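Local structure of aspartate--tRNA(Asp/Asn) ligase (Sulfolobus tokodaii, 1WYD) at residues Ala143-Leu148 with Arg201-Ala206; Gly152-Phe157 with Gly197-Val202; Met226-Ala231 with Ala395-Gly400; Ile284-Ser289 with Arg306-Glu311. The protein attaches L-aspartate to both tRNA(Asp) and tRNA(Asn), probably activating the amino acid with ATP to aspartyl-AMP before transferring it to the tRNA. All coordinates share one frame; numbering follows the deposited sequence.

Interaction 1. Residues Ala143-Leu148 with Arg201-Ala206; sequences AFRETL and RVFEVA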
loop_
_atom_site.group_PDB
_atom_site.type_symbol
_atom_site.label_atom_id
_atom_site.label_comp_id
_atom_site.label_asym_id
_atom_site.label_seq_id
_atom_site.Cartn_x
_atom_site.Cartn_y
_atom_site.Cartn_z
ATOM N N ALA B 143 6.813 5.483 -8.577
ATOM C CA ALA B 143 7.423 5.088 -9.852
ATOM C C ALA B 143 7.200 3.621 -10.089
ATOM O O ALA B 143 7.106 3.178 -11.250
ATOM C CB ALA B 143 8.926 5.391 -9.895
ATOM N N PHE B 144 7.101 2.871 -8.991
ATOM C CA PHE B 144 6.885 1.435 -9.059
ATOM C C PHE B 144 5.498 1.194 -9.628
ATOM O O PHE B 144 5.321 0.379 -10.502
ATOM C CB PHE B 144 7.021 0.844 -7.645
ATOM C CG PHE B 144 6.604 -0.603 -7.518
ATOM C CD1 PHE B 144 7.470 -1.629 -7.926
ATOM C CD2 PHE B 144 5.364 -0.944 -6.932
ATOM C CE1 PHE B 144 7.124 -2.957 -7.802
ATOM C CE2 PHE B 144 4.987 -2.296 -6.789
ATOM C CZ PHE B 144 5.894 -3.319 -7.216
ATOM N N ARG B 145 4.499 1.895 -9.102
ATOM C CA ARG B 145 3.132 1.606 -9.481
ATOM C C ARG B 145 2.890 2.137 -10.900
ATOM O O ARG B 145 2.243 1.484 -11.720
ATOM C CB ARG B 145 2.179 2.209 -8.481
ATOM C CG ARG B 145 2.230 1.559 -7.100
ATOM C CD ARG B 145 1.069 1.978 -6.236
ATOM N NE ARG B 145 1.228 1.573 -4.843
ATOM C CZ ARG B 145 1.753 2.330 -3.886
ATOM N NH1 ARG B 145 2.184 3.549 -4.171
ATOM N NH2 ARG B 145 1.837 1.876 -2.621
ATOM N N GLU B 146 3.445 3.305 -11.187
ATOM C CA GLU B 146 3.311 3.934 -12.505
ATOM C C GLU B 146 3.667 2.983 -13.649
ATOM O O GLU B 146 2.863 2.774 -14.552
ATOM C CB GLU B 146 4.161 5.205 -12.523
ATOM C CG GLU B 146 4.245 5.933 -13.839
ATOM C CD GLU B 146 5.238 7.065 -13.735
ATOM O OE1 GLU B 146 4.804 8.240 -13.741
ATOM O OE2 GLU B 146 6.443 6.765 -13.596
ATOM N N THR B 147 4.841 2.349 -13.560
ATOM C CA THR B 147 5.292 1.386 -14.548
ATOM C C THR B 147 4.305 0.251 -14.683
ATOM O O THR B 147 4.018 -0.215 -15.806
ATOM C CB THR B 147 6.683 0.821 -14.180
ATOM O OG1 THR B 147 7.619 1.891 -14.170
ATOM C CG2 THR B 147 7.238 -0.066 -15.313
ATOM N N LEU B 148 3.779 -0.188 -13.533
ATOM C CA LEU B 148 2.898 -1.342 -13.483
ATOM C C LEU B 148 1.532 -1.076 -14.102
ATOM O O LEU B 148 0.976 -1.967 -14.782
ATOM C CB LEU B 148 2.785 -1.862 -12.040
ATOM C CG LEU B 148 4.027 -2.658 -11.687
ATOM C CD1 LEU B 148 4.224 -2.642 -10.180
ATOM C CD2 LEU B 148 3.936 -4.069 -12.250
ATOM N N ARG B 201 -2.961 -9.871 -14.025
ATOM C CA ARG B 201 -1.811 -9.002 -13.740
ATOM C C ARG B 201 -1.985 -8.219 -12.462
ATOM O O ARG B 201 -2.757 -7.293 -12.450
ATOM C CB ARG B 201 -1.540 -8.048 -14.932
ATOM C CG ARG B 201 -1.242 -8.805 -16.238
ATOM C CD ARG B 201 -0.663 -7.910 -17.392
ATOM N NE ARG B 201 -0.003 -8.682 -18.466
ATOM C CZ ARG B 201 0.516 -8.137 -19.588
ATOM N NH1 ARG B 201 0.407 -6.820 -19.822
ATOM N NH2 ARG B 201 1.123 -8.914 -20.484
ATOM N N VAL B 202 -1.230 -8.556 -11.403
ATOM C CA VAL B 202 -1.505 -7.965 -10.078
ATOM C C VAL B 202 -0.269 -7.510 -9.323
ATOM O O VAL B 202 0.736 -8.143 -9.369
ATOM C CB VAL B 202 -2.251 -8.986 -9.194
ATOM C CG1 VAL B 202 -3.593 -9.279 -9.786
ATOM C CG2 VAL B 202 -1.406 -10.270 -9.026
ATOM N N PHE B 203 -0.338 -6.418 -8.604
ATOM C CA PHE B 203 0.724 -6.175 -7.633
ATOM C C PHE B 203 0.175 -5.884 -6.226
ATOM O O PHE B 203 -0.987 -5.512 -6.076
ATOM C CB PHE B 203 1.627 -5.046 -8.034
ATOM C CG PHE B 203 0.957 -3.700 -8.116
ATOM C CD1 PHE B 203 0.268 -3.283 -9.288
ATOM C CD2 PHE B 203 1.113 -2.782 -7.086
ATOM C CE1 PHE B 203 -0.334 -2.024 -9.345
ATOM C CE2 PHE B 203 0.553 -1.529 -7.179
ATOM C CZ PHE B 203 -0.149 -1.143 -8.332
ATOM N N GLU B 204 1.062 -5.975 -5.233
ATOM C CA GLU B 204 0.742 -5.494 -3.916
ATOM C C GLU B 204 1.996 -4.947 -3.240
ATOM O O GLU B 204 3.075 -5.520 -3.331
ATOM C CB GLU B 204 0.059 -6.645 -3.151
ATOM C CG GLU B 204 0.215 -6.652 -1.642
ATOM C CD GLU B 204 -0.811 -7.523 -0.925
ATOM O OE1 GLU B 204 -1.062 -8.663 -1.349
ATOM O OE2 GLU B 204 -1.351 -7.075 0.078
ATOM N N VAL B 205 1.868 -3.807 -2.594
ATOM C CA VAL B 205 2.931 -3.286 -1.755
ATOM C C VAL B 205 2.296 -3.318 -0.351
ATOM O O VAL B 205 1.251 -2.698 -0.141
ATOM C CB VAL B 205 3.284 -1.818 -2.110
ATOM C CG1 VAL B 205 4.513 -1.375 -1.386
ATOM C CG2 VAL B 205 3.530 -1.639 -3.604
ATOM N N ALA B 206 2.913 -4.015 0.596
ATOM C CA ALA B 206 2.244 -4.221 1.900
ATOM C C ALA B 206 3.168 -4.881 2.902
ATOM O O ALA B 206 4.165 -5.516 2.512
ATOM C CB ALA B 206 1.027 -5.063 1.718
HETATM O O HOH W 1 0.431 -0.660 -1.737
#

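Interaction 2. Residues Gly152-Phe157 with Gly197-Val202; sequences GFIEIF and GVVERV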
loop_
_atom_site.group_PDB
_atom_site.type_symbol
_atom_site.label_atom_id
_atom_site.label_comp_id
_atom_site.label_asym_id
_atom_site.label_seq_id
_atom_site.Cartn_x
_atom_site.Cartn_y
_atom_site.Cartn_z
ATOM N N GLY B 152 -0.823 -2.511 -17.431
ATOM C CA GLY B 152 -2.129 -2.999 -17.041
ATOM C C GLY B 152 -2.132 -3.893 -15.802
ATOM O O GLY B 152 -2.963 -4.782 -15.690
ATOM N N PHE B 153 -1.218 -3.658 -14.872
ATOM C CA PHE B 153 -1.275 -4.379 -13.610
ATOM C C PHE B 153 -2.324 -3.771 -12.652
ATOM O O PHE B 153 -2.518 -2.568 -12.604
ATOM C CB PHE B 153 0.121 -4.482 -12.997
ATOM C CG PHE B 153 0.971 -5.584 -13.593
ATOM C CD1 PHE B 153 1.544 -5.446 -14.883
ATOM C CD2 PHE B 153 1.215 -6.768 -12.882
ATOM C CE1 PHE B 153 2.351 -6.464 -15.431
ATOM C CE2 PHE B 153 2.005 -7.815 -13.439
ATOM C CZ PHE B 153 2.579 -7.648 -14.713
ATOM N N ILE B 154 -3.021 -4.632 -11.932
ATOM C CA ILE B 154 -4.095 -4.255 -11.013
ATOM C C ILE B 154 -3.548 -4.371 -9.598
ATOM O O ILE B 154 -2.855 -5.354 -9.299
ATOM C CB ILE B 154 -5.322 -5.218 -11.216
ATOM C CG1 ILE B 154 -6.042 -4.886 -12.526
ATOM C CG2 ILE B 154 -6.363 -5.093 -10.091
ATOM C CD1 ILE B 154 -6.849 -6.093 -13.129
ATOM N N GLU B 155 -3.769 -3.336 -8.781
ATOM C CA GLU B 155 -3.310 -3.323 -7.406
ATOM C C GLU B 155 -4.283 -4.131 -6.526
ATOM O O GLU B 155 -5.518 -3.998 -6.695
ATOM C CB GLU B 155 -3.162 -1.881 -6.875
ATOM C CG GLU B 155 -2.871 -1.786 -5.372
ATOM C CD GLU B 155 -2.479 -0.405 -4.883
ATOM O OE1 GLU B 155 -2.796 0.579 -5.556
ATOM O OE2 GLU B 155 -1.870 -0.286 -3.793
ATOM N N ILE B 156 -3.714 -4.955 -5.610
ATOM C CA ILE B 156 -4.490 -5.823 -4.677
ATOM C C ILE B 156 -4.058 -5.803 -3.181
ATOM O O ILE B 156 -3.000 -5.289 -2.828
ATOM C CB ILE B 156 -4.523 -7.304 -5.155
ATOM C CG1 ILE B 156 -3.130 -7.918 -5.058
ATOM C CG2 ILE B 156 -5.162 -7.476 -6.554
ATOM C CD1 ILE B 156 -3.117 -9.381 -5.084
ATOM N N PHE B 157 -4.893 -6.384 -2.315
ATOM C CA PHE B 157 -4.578 -6.547 -0.892
ATOM C C PHE B 157 -5.015 -7.960 -0.442
ATOM O O PHE B 157 -6.208 -8.277 -0.501
ATOM C CB PHE B 157 -5.281 -5.483 -0.060
ATOM C CG PHE B 157 -4.565 -4.174 -0.045
ATOM C CD1 PHE B 157 -5.113 -3.073 -0.664
ATOM C CD2 PHE B 157 -3.321 -4.053 0.565
ATOM C CE1 PHE B 157 -4.432 -1.854 -0.662
ATOM C CE2 PHE B 157 -2.634 -2.858 0.588
ATOM C CZ PHE B 157 -3.186 -1.751 -0.021
ATOM N N GLY B 197 -4.729 -15.635 -11.204
ATOM C CA GLY B 197 -5.484 -16.686 -11.859
ATOM C C GLY B 197 -6.894 -16.215 -12.144
ATOM O O GLY B 197 -7.705 -16.968 -12.647
ATOM N N VAL B 198 -7.182 -14.964 -11.811
ATOM C CA VAL B 198 -8.476 -14.365 -12.045
ATOM C C VAL B 198 -8.355 -13.101 -12.912
ATOM O O VAL B 198 -9.049 -12.974 -13.934
ATOM C CB VAL B 198 -9.228 -14.069 -10.732
ATOM C CG1 VAL B 198 -8.709 -14.930 -9.602
ATOM C CG2 VAL B 198 -9.157 -12.669 -10.372
ATOM N N VAL B 199 -7.497 -12.162 -12.522
ATOM C CA VAL B 199 -7.344 -10.996 -13.365
ATOM C C VAL B 199 -6.001 -10.867 -14.035
ATOM O O VAL B 199 -5.668 -9.786 -14.418
ATOM C CB VAL B 199 -7.686 -9.684 -12.655
ATOM C CG1 VAL B 199 -9.195 -9.566 -12.476
ATOM C CG2 VAL B 199 -6.925 -9.534 -11.344
ATOM N N GLU B 200 -5.226 -11.944 -14.115
ATOM C CA GLU B 200 -3.936 -11.975 -14.839
ATOM C C GLU B 200 -2.752 -11.152 -14.304
ATOM O O GLU B 200 -1.636 -11.673 -14.170
ATOM C CB GLU B 200 -4.125 -11.661 -16.312
ATOM C CG GLU B 200 -4.701 -12.831 -17.089
ATOM C CD GLU B 200 -4.823 -12.573 -18.573
ATOM O OE1 GLU B 200 -3.816 -12.624 -19.288
ATOM O OE2 GLU B 200 -5.953 -12.332 -19.015
ATOM N N ARG B 201 -2.961 -9.871 -14.025
ATOM C CA ARG B 201 -1.811 -9.002 -13.740
ATOM C C ARG B 201 -1.985 -8.219 -12.462
ATOM O O ARG B 201 -2.757 -7.293 -12.450
ATOM C CB ARG B 201 -1.540 -8.048 -14.932
ATOM C CG ARG B 201 -1.242 -8.805 -16.238
ATOM C CD ARG B 201 -0.663 -7.910 -17.392
ATOM N NE ARG B 201 -0.003 -8.682 -18.466
ATOM C CZ ARG B 201 0.516 -8.137 -19.588
ATOM N NH1 ARG B 201 0.407 -6.820 -19.822
ATOM N NH2 ARG B 201 1.123 -8.914 -20.484
ATOM N N VAL B 202 -1.230 -8.556 -11.403
ATOM C CA VAL B 202 -1.505 -7.965 -10.078
ATOM C C VAL B 202 -0.269 -7.510 -9.323
ATOM O O VAL B 202 0.736 -8.143 -9.369
ATOM C CB VAL B 202 -2.251 -8.986 -9.194
ATOM C CG1 VAL B 202 -3.593 -9.279 -9.786
ATOM C CG2 VAL B 202 -1.406 -10.270 -9.026
#

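Interaction 3. Residues Met226-Ala231 with Ala395-Gly400; sequences MDVEMA and AGFGMG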
loop_
_atom_site.group_PDB
_atom_site.type_symbol
_atom_site.label_atom_id
_atom_site.label_comp_id
_atom_site.label_asym_id
_atom_site.label_seq_id
_atom_site.Cartn_x
_atom_site.Cartn_y
_atom_site.Cartn_z
ATOM N N MET B 226 7.167 -5.691 -2.026
ATOM C CA MET B 226 6.652 -5.161 -3.285
ATOM C C MET B 226 6.557 -6.334 -4.258
ATOM O O MET B 226 7.574 -6.776 -4.822
ATOM C CB MET B 226 7.592 -4.086 -3.840
ATOM C CG MET B 226 8.075 -3.036 -2.802
ATOM S SD MET B 226 9.444 -2.011 -3.350
ATOM C CE MET B 226 8.621 -0.846 -4.428
ATOM N N ASP B 227 5.330 -6.792 -4.484
ATOM C CA ASP B 227 5.050 -8.075 -5.150
ATOM C C ASP B 227 4.293 -7.923 -6.432
ATOM O O ASP B 227 3.383 -7.066 -6.547
ATOM C CB ASP B 227 4.237 -9.003 -4.238
ATOM C CG ASP B 227 5.090 -9.653 -3.197
ATOM O OD1 ASP B 227 5.743 -10.694 -3.497
ATOM O OD2 ASP B 227 5.203 -9.185 -2.061
ATOM N N VAL B 228 4.608 -8.814 -7.366
ATOM C CA VAL B 228 4.074 -8.751 -8.709
ATOM C C VAL B 228 3.897 -10.149 -9.210
ATOM O O VAL B 228 4.788 -10.970 -9.055
ATOM C CB VAL B 228 5.058 -7.988 -9.589
ATOM C CG1 VAL B 228 4.714 -8.119 -11.076
ATOM C CG2 VAL B 228 5.114 -6.536 -9.129
ATOM N N GLU B 229 2.755 -10.425 -9.816
ATOM C CA GLU B 229 2.463 -11.763 -10.293
ATOM C C GLU B 229 1.815 -11.578 -11.654
ATOM O O GLU B 229 0.926 -10.746 -11.801
ATOM C CB GLU B 229 1.535 -12.523 -9.301
ATOM C CG GLU B 229 1.614 -14.055 -9.373
ATOM C CD GLU B 229 2.993 -14.648 -9.036
ATOM O OE1 GLU B 229 3.294 -15.782 -9.461
ATOM O OE2 GLU B 229 3.793 -14.012 -8.314
ATOM N N MET B 230 2.286 -12.310 -12.655
ATOM C CA MET B 230 1.906 -12.064 -14.042
ATOM C C MET B 230 1.516 -13.368 -14.734
ATOM O O MET B 230 2.331 -14.257 -14.903
ATOM C CB MET B 230 3.051 -11.338 -14.770
ATOM C CG MET B 230 2.705 -10.815 -16.139
ATOM S SD MET B 230 4.157 -10.160 -17.132
ATOM C CE MET B 230 3.320 -8.952 -17.988
ATOM N N ALA B 231 0.239 -13.504 -15.075
ATOM C CA ALA B 231 -0.200 -14.659 -15.853
ATOM C C ALA B 231 0.279 -14.578 -17.312
ATOM O O ALA B 231 0.459 -13.466 -17.862
ATOM C CB ALA B 231 -1.709 -14.859 -15.761
ATOM N N ALA B 395 4.126 -16.212 -13.393
ATOM C CA ALA B 395 5.457 -15.935 -12.859
ATOM C C ALA B 395 5.363 -14.670 -12.054
ATOM O O ALA B 395 4.540 -13.796 -12.360
ATOM C CB ALA B 395 6.490 -15.756 -14.007
ATOM N N GLY B 396 6.195 -14.559 -11.020
ATOM C CA GLY B 396 6.180 -13.354 -10.225
ATOM C C GLY B 396 7.443 -13.114 -9.459
ATOM O O GLY B 396 8.359 -13.930 -9.466
ATOM N N PHE B 397 7.486 -11.974 -8.790
ATOM C CA PHE B 397 8.606 -11.653 -7.913
ATOM C C PHE B 397 8.177 -10.826 -6.692
ATOM O O PHE B 397 7.058 -10.300 -6.607
ATOM C CB PHE B 397 9.692 -10.885 -8.688
ATOM C CG PHE B 397 9.266 -9.503 -9.133
ATOM C CD1 PHE B 397 9.012 -9.245 -10.482
ATOM C CD2 PHE B 397 9.174 -8.462 -8.222
ATOM C CE1 PHE B 397 8.626 -7.986 -10.898
ATOM C CE2 PHE B 397 8.773 -7.212 -8.603
ATOM C CZ PHE B 397 8.502 -6.957 -9.943
ATOM N N GLY B 398 9.103 -10.724 -5.753
ATOM C CA GLY B 398 8.946 -9.899 -4.573
ATOM C C GLY B 398 10.271 -9.185 -4.401
ATOM O O GLY B 398 11.359 -9.802 -4.552
ATOM N N MET B 399 10.157 -7.874 -4.167
ATOM C CA MET B 399 11.259 -6.997 -3.855
ATOM C C MET B 399 11.026 -6.371 -2.472
ATOM O O MET B 399 9.922 -5.924 -2.167
ATOM C CB MET B 399 11.307 -5.905 -4.890
ATOM C CG MET B 399 12.053 -4.646 -4.499
ATOM S SD MET B 399 12.623 -3.780 -6.120
ATOM C CE MET B 399 11.162 -3.129 -6.677
ATOM N N GLY B 400 12.096 -6.272 -1.686
ATOM C CA GLY B 400 12.011 -5.638 -0.405
ATOM C C GLY B 400 12.176 -4.162 -0.551
ATOM O O GLY B 400 13.198 -3.723 -1.046
#

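Interaction 4. Residues Ile284-Ser289 with Arg306-Glu311; sequences IEILRS and RILNEE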
loop_
_atom_site.group_PDB
_atom_site.type_symbol
_atom_site.label_atom_id
_atom_site.label_comp_id
_atom_site.label_asym_id
_atom_site.label_seq_id
_atom_site.Cartn_x
_atom_site.Cartn_y
_atom_site.Cartn_z
ATOM N N ILE B 284 28.953 -20.376 -9.102
ATOM C CA ILE B 284 29.645 -21.395 -8.343
ATOM C C ILE B 284 31.088 -21.589 -8.844
ATOM O O ILE B 284 32.011 -21.714 -8.030
ATOM C CB ILE B 284 28.854 -22.706 -8.365
ATOM C CG1 ILE B 284 27.661 -22.618 -7.398
ATOM C CG2 ILE B 284 29.778 -23.915 -8.041
ATOM C CD1 ILE B 284 27.969 -21.945 -6.083
ATOM N N GLU B 285 31.274 -21.595 -10.168
ATOM C CA GLU B 285 32.616 -21.757 -10.732
ATOM C C GLU B 285 33.544 -20.553 -10.460
ATOM O O GLU B 285 34.731 -20.742 -10.179
ATOM C CB GLU B 285 32.605 -22.148 -12.238
ATOM C CG GLU B 285 32.346 -23.633 -12.536
ATOM C CD GLU B 285 33.276 -24.608 -11.784
ATOM O OE1 GLU B 285 32.781 -25.330 -10.877
ATOM O OE2 GLU B 285 34.502 -24.667 -12.103
ATOM N N ILE B 286 33.018 -19.330 -10.519
ATOM C CA ILE B 286 33.843 -18.162 -10.206
ATOM C C ILE B 286 34.346 -18.303 -8.789
ATOM O O ILE B 286 35.518 -18.040 -8.502
ATOM C CB ILE B 286 33.084 -16.825 -10.397
ATOM C CG1 ILE B 286 33.055 -16.434 -11.882
ATOM C CG2 ILE B 286 33.731 -15.704 -9.536
ATOM C CD1 ILE B 286 31.822 -15.650 -12.297
ATOM N N LEU B 287 33.468 -18.766 -7.903
ATOM C CA LEU B 287 33.846 -18.908 -6.508
ATOM C C LEU B 287 34.905 -19.979 -6.328
ATOM O O LEU B 287 35.968 -19.720 -5.749
ATOM C CB LEU B 287 32.626 -19.137 -5.620
ATOM C CG LEU B 287 31.733 -17.884 -5.568
ATOM C CD1 LEU B 287 30.335 -18.285 -5.209
ATOM C CD2 LEU B 287 32.273 -16.787 -4.636
ATOM N N ARG B 288 34.623 -21.165 -6.857
ATOM C CA ARG B 288 35.527 -22.298 -6.765
ATOM C C ARG B 288 36.937 -21.967 -7.266
ATOM O O ARG B 288 37.930 -22.339 -6.642
ATOM C CB ARG B 288 34.963 -23.465 -7.563
ATOM C CG ARG B 288 33.984 -24.264 -6.790
ATOM C CD ARG B 288 33.557 -25.542 -7.479
ATOM N NE ARG B 288 34.450 -26.620 -7.062
ATOM C CZ ARG B 288 35.374 -27.168 -7.837
ATOM N NH1 ARG B 288 35.553 -26.772 -9.114
ATOM N NH2 ARG B 288 36.123 -28.128 -7.334
ATOM N N SER B 289 36.984 -21.254 -8.387
ATOM C CA SER B 289 38.215 -20.921 -9.062
ATOM C C SER B 289 39.028 -19.858 -8.319
ATOM O O SER B 289 40.186 -19.627 -8.643
ATOM C CB SER B 289 37.894 -20.451 -10.481
ATOM O OG SER B 289 37.784 -19.051 -10.482
ATOM N N ARG B 306 29.903 -10.734 -2.083
ATOM C CA ARG B 306 31.012 -9.770 -2.104
ATOM C C ARG B 306 32.035 -10.083 -3.193
ATOM O O ARG B 306 32.383 -9.205 -3.980
ATOM C CB ARG B 306 31.688 -9.639 -0.746
ATOM C CG ARG B 306 30.881 -8.785 0.224
ATOM C CD ARG B 306 31.652 -8.334 1.468
ATOM N NE ARG B 306 30.824 -7.470 2.313
ATOM C CZ ARG B 306 30.161 -7.903 3.395
ATOM N NH1 ARG B 306 30.244 -9.198 3.774
ATOM N NH2 ARG B 306 29.424 -7.035 4.103
ATOM N N ILE B 307 32.470 -11.340 -3.251
ATOM C CA ILE B 307 33.473 -11.765 -4.217
ATOM C C ILE B 307 32.845 -11.709 -5.607
ATOM O O ILE B 307 33.488 -11.265 -6.578
ATOM C CB ILE B 307 33.991 -13.184 -3.872
ATOM C CG1 ILE B 307 34.526 -13.233 -2.443
ATOM C CG2 ILE B 307 35.077 -13.630 -4.833
ATOM C CD1 ILE B 307 34.054 -14.464 -1.692
ATOM N N LEU B 308 31.581 -12.130 -5.707
ATOM C CA LEU B 308 30.882 -12.063 -6.998
ATOM C C LEU B 308 30.839 -10.630 -7.494
ATOM O O LEU B 308 31.109 -10.356 -8.660
ATOM C CB LEU B 308 29.479 -12.673 -6.910
ATOM C CG LEU B 308 29.461 -14.199 -6.952
ATOM C CD1 LEU B 308 28.036 -14.741 -6.985
ATOM C CD2 LEU B 308 30.282 -14.747 -8.143
ATOM N N ASN B 309 30.513 -9.720 -6.584
ATOM C CA ASN B 309 30.503 -8.285 -6.865
ATOM C C ASN B 309 31.899 -7.778 -7.254
ATOM O O ASN B 309 32.056 -7.070 -8.269
ATOM C CB ASN B 309 29.963 -7.528 -5.646
ATOM C CG ASN B 309 29.939 -6.033 -5.829
ATOM O OD1 ASN B 309 30.082 -5.302 -4.854
ATOM N ND2 ASN B 309 29.737 -5.562 -7.067
ATOM N N GLU B 310 32.902 -8.160 -6.457
ATOM C CA GLU B 310 34.296 -7.782 -6.717
ATOM C C GLU B 310 34.858 -8.321 -8.053
ATOM O O GLU B 310 35.913 -7.879 -8.496
ATOM C CB GLU B 310 35.196 -8.199 -5.543
ATOM C CG GLU B 310 35.611 -7.082 -4.581
ATOM C CD GLU B 310 35.308 -5.671 -5.104
ATOM O OE1 GLU B 310 36.046 -5.165 -5.993
ATOM O OE2 GLU B 310 34.326 -5.051 -4.617
ATOM N N GLU B 311 34.148 -9.258 -8.682
ATOM C CA GLU B 311 34.633 -9.964 -9.863
ATOM C C GLU B 311 33.873 -9.643 -11.132
ATOM O O GLU B 311 34.378 -9.861 -12.240
ATOM C CB GLU B 311 34.571 -11.476 -9.646
ATOM C CG GLU B 311 35.948 -12.158 -9.587
ATOM C CD GLU B 311 36.678 -12.196 -10.932
ATOM O OE1 GLU B 311 36.285 -12.989 -11.838
ATOM O OE2 GLU B 311 37.646 -11.424 -11.073
#

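Interaction 1. Residues Ala143-Leu148 with Arg201-Ala206
The Phe203 ring projects from its strand as a bump, and Phe144, Arg145 and Leu148 of the helix shape the hollow that receives it. Phe144 turns its edge to the face of Phe203 in an offset edge-to-face pair, with planes at 89° and ring centroids 5.9 Å apart. Leu148 CD1 sits over one face of the Phe203 ring, 4.3 Å from its centroid, close enough for a CH-pi contact. Round the outer end of that ring runs the extended chain of Arg145, crossing it at about a right angle with Arg145 CG 3.5 Å from Phe203 CE2. The Phe144 ring is also a bump: swung anti to the backbone N (chi1 171°), it wedges CE2 between Phe203 and Val205, 3.6 Å from Val205 CG2. Arg145 NH2 passes Val205 CB at 4.0 Å and donates to a water 3.0 Å away, which lies near Val205 O. The main partner of this guanidinium is Glu155 of the second subunit, joined to NH1 by a salt bridge, which probably balances the buried charge, although the two Arg145 NH2 groups of the dimer lie close together. The axes of the short helix and strand segments run antiparallel, 173° apart, at 10.3 Å. Helix 128-150, leading into strand 154-155, is consistent with motif 1 of class II aminoacyl-tRNA synthetases, packed here on the first strand of motif 2.

Interaction 2. Residues Gly152-Phe157 with Gly197-Val202
Phe153 and Arg201 both carry CG anti to the carbonyl carbon; in Phe153 a chi1 of -80° and a chi2 of 74° turn the ring so that one face lies against the base of the Arg201 side chain. Arg201 CB stands over the centre of this face, 3.7 Å from the ring centroid, in a CH-pi contact. The rest of the arginine chain is extended and crosses the ring, bringing Arg201 CD to 3.9 Å from Phe153 CE1, while its NH1 bonds to Glu151 O. With a leucine at Phe153 the Arg201 methylenes would probably lose their flat cover, and a gap would open toward Met230 and Leu148. Gly152, with positive phi, ends helix 128-150 in a Schellman motif (Phe153 N to Leu148 O, Gly152 N to Tyr149 O), giving the helix-then-strand order of motif 1. Beside the stack the two backbones join as parallel strands, with Ile154 bridged to Val202. Ile154 N donates to Arg201 O at 2.7 Å and 165°, and Ile154 O receives a close CA-H...O contact from Val202 CA at 3.0 Å. On the sheet face carrying Ile154 and Val202, Ile154 CD1 reaches Val199 CB at 3.7 Å and Ile156 CG2 meets Val202 CG1 at 4.0 Å. The pairing thus rests on backbone bonds, one between the two segments and more from Phe203 to Ile154 and Ile156, with carbon contacts filling both flanks.

Interaction 3. Residues Met226-Ala231 with Ala395-Gly400
Val228 and Phe397 form a hydrogen-bonded antiparallel pair whose side chains lie side by side on one sheet face. Phe397 holds CG between its backbone N and carbonyl carbon (chi1 67°), which lays the ring over Val228: Val228 CB is 3.8 Å from the ring centroid, and CG2 is 3.5 Å from Phe397 CZ. On the same face Met226 and Met399, both bent at chi3, bring Met226 SD to 3.9 Å from Met399 CG. Six backbone bonds join the strands, among them Met230 N to Ala395 O at 2.7 Å. The other face pairs acids with glycines. Glu229 folds at chi2 (62°), setting OE2 3.1 Å from Gly396 CA, where a beta carbon would clash; Asp227 OD1 lies 3.5 Å from Gly398 CA. Asp227 also bonds to Ser225 and forms a salt bridge with Lys192, while Glu229 OE2 pairs with Arg359, predicted to bind L-aspartate. Were Glu229 a glutamine, Arg359 would probably be left without its charged mate and its guanidinium freer to turn. Gly400, predicted to bind ATP, stands at the N-cap position of the helix that follows. Such a strand-then-helix unit, laid against the antiparallel strands 201-209 and 222-231 of motif 2, is consistent with motif 3 of the class II catalytic site.

Interaction 4. Residues Ile284-Ser289 with Arg306-Glu311
Ile286 and Leu308 make the closest approach between the two segments, and the isoleucine can be traced outward from its first carbon. Its CB is already 4.2 Å from Leu308 CD2. There the chain forks: CG2, anti to the backbone N, faces the other helix and comes to 3.8 Å from the same Leu308 CD2, while also touching Glu311 CG at 4.2 Å. The CG1 branch, anti to the carbonyl carbon (chi1 -80°), leads off past the leucine. At its tip, Ile286 CD1 stays 4.5 Å from Leu308 CD2, at the outer limit of contact. Leu308 CD2 touches both Ile286 and Leu287, with Leu287 CG lying 4.3 Å from the same Leu308 CD2, next to Ile286. Leu287 in turn sends CD2 along Ile307, 4.1 Å from Ile307 CB. Every one of these contacts is between carbon atoms, and the distances are near or beyond van der Waals spacing, which indicates apolar packing without strain. The short helix axes cross at 94° with a closest approach of 10.2 Å. Behind the contact, Leu308 also rests on Tyr317 and Ile319 of strand 316-320, and Leu287 on Ile294. The two helices belong to the connection between strands 276-279 and 316-320, parallel neighbours in the large sheet, so this perpendicular pair is the helical part of a beta-alpha-beta crossover at the sheet's edge in the catalytic domain.

In the fold
Interactions 1, 2 and 3 are close neighbours, their centres about 9 to 11 Å apart, on one large mixed sheet of the class II catalytic domain. Interactions 1 and 2 share Arg201 and Val202 of strand 201-209, so along the chain they end on the same stretch, and both close before interaction 3 opens. Strand 222-231 comes next in the sheet and links them to interaction 3, whose other strand is 394-400. The dimer-facing helix is thereby tied to strands lining the predicted substrate sites, with interactions 1 and 2 touching the second subunit. Interaction 4 is nested inside the loop closed by interaction 3, its centre about 28 Å from that of interaction 3, beside the opposite edge of the sheet.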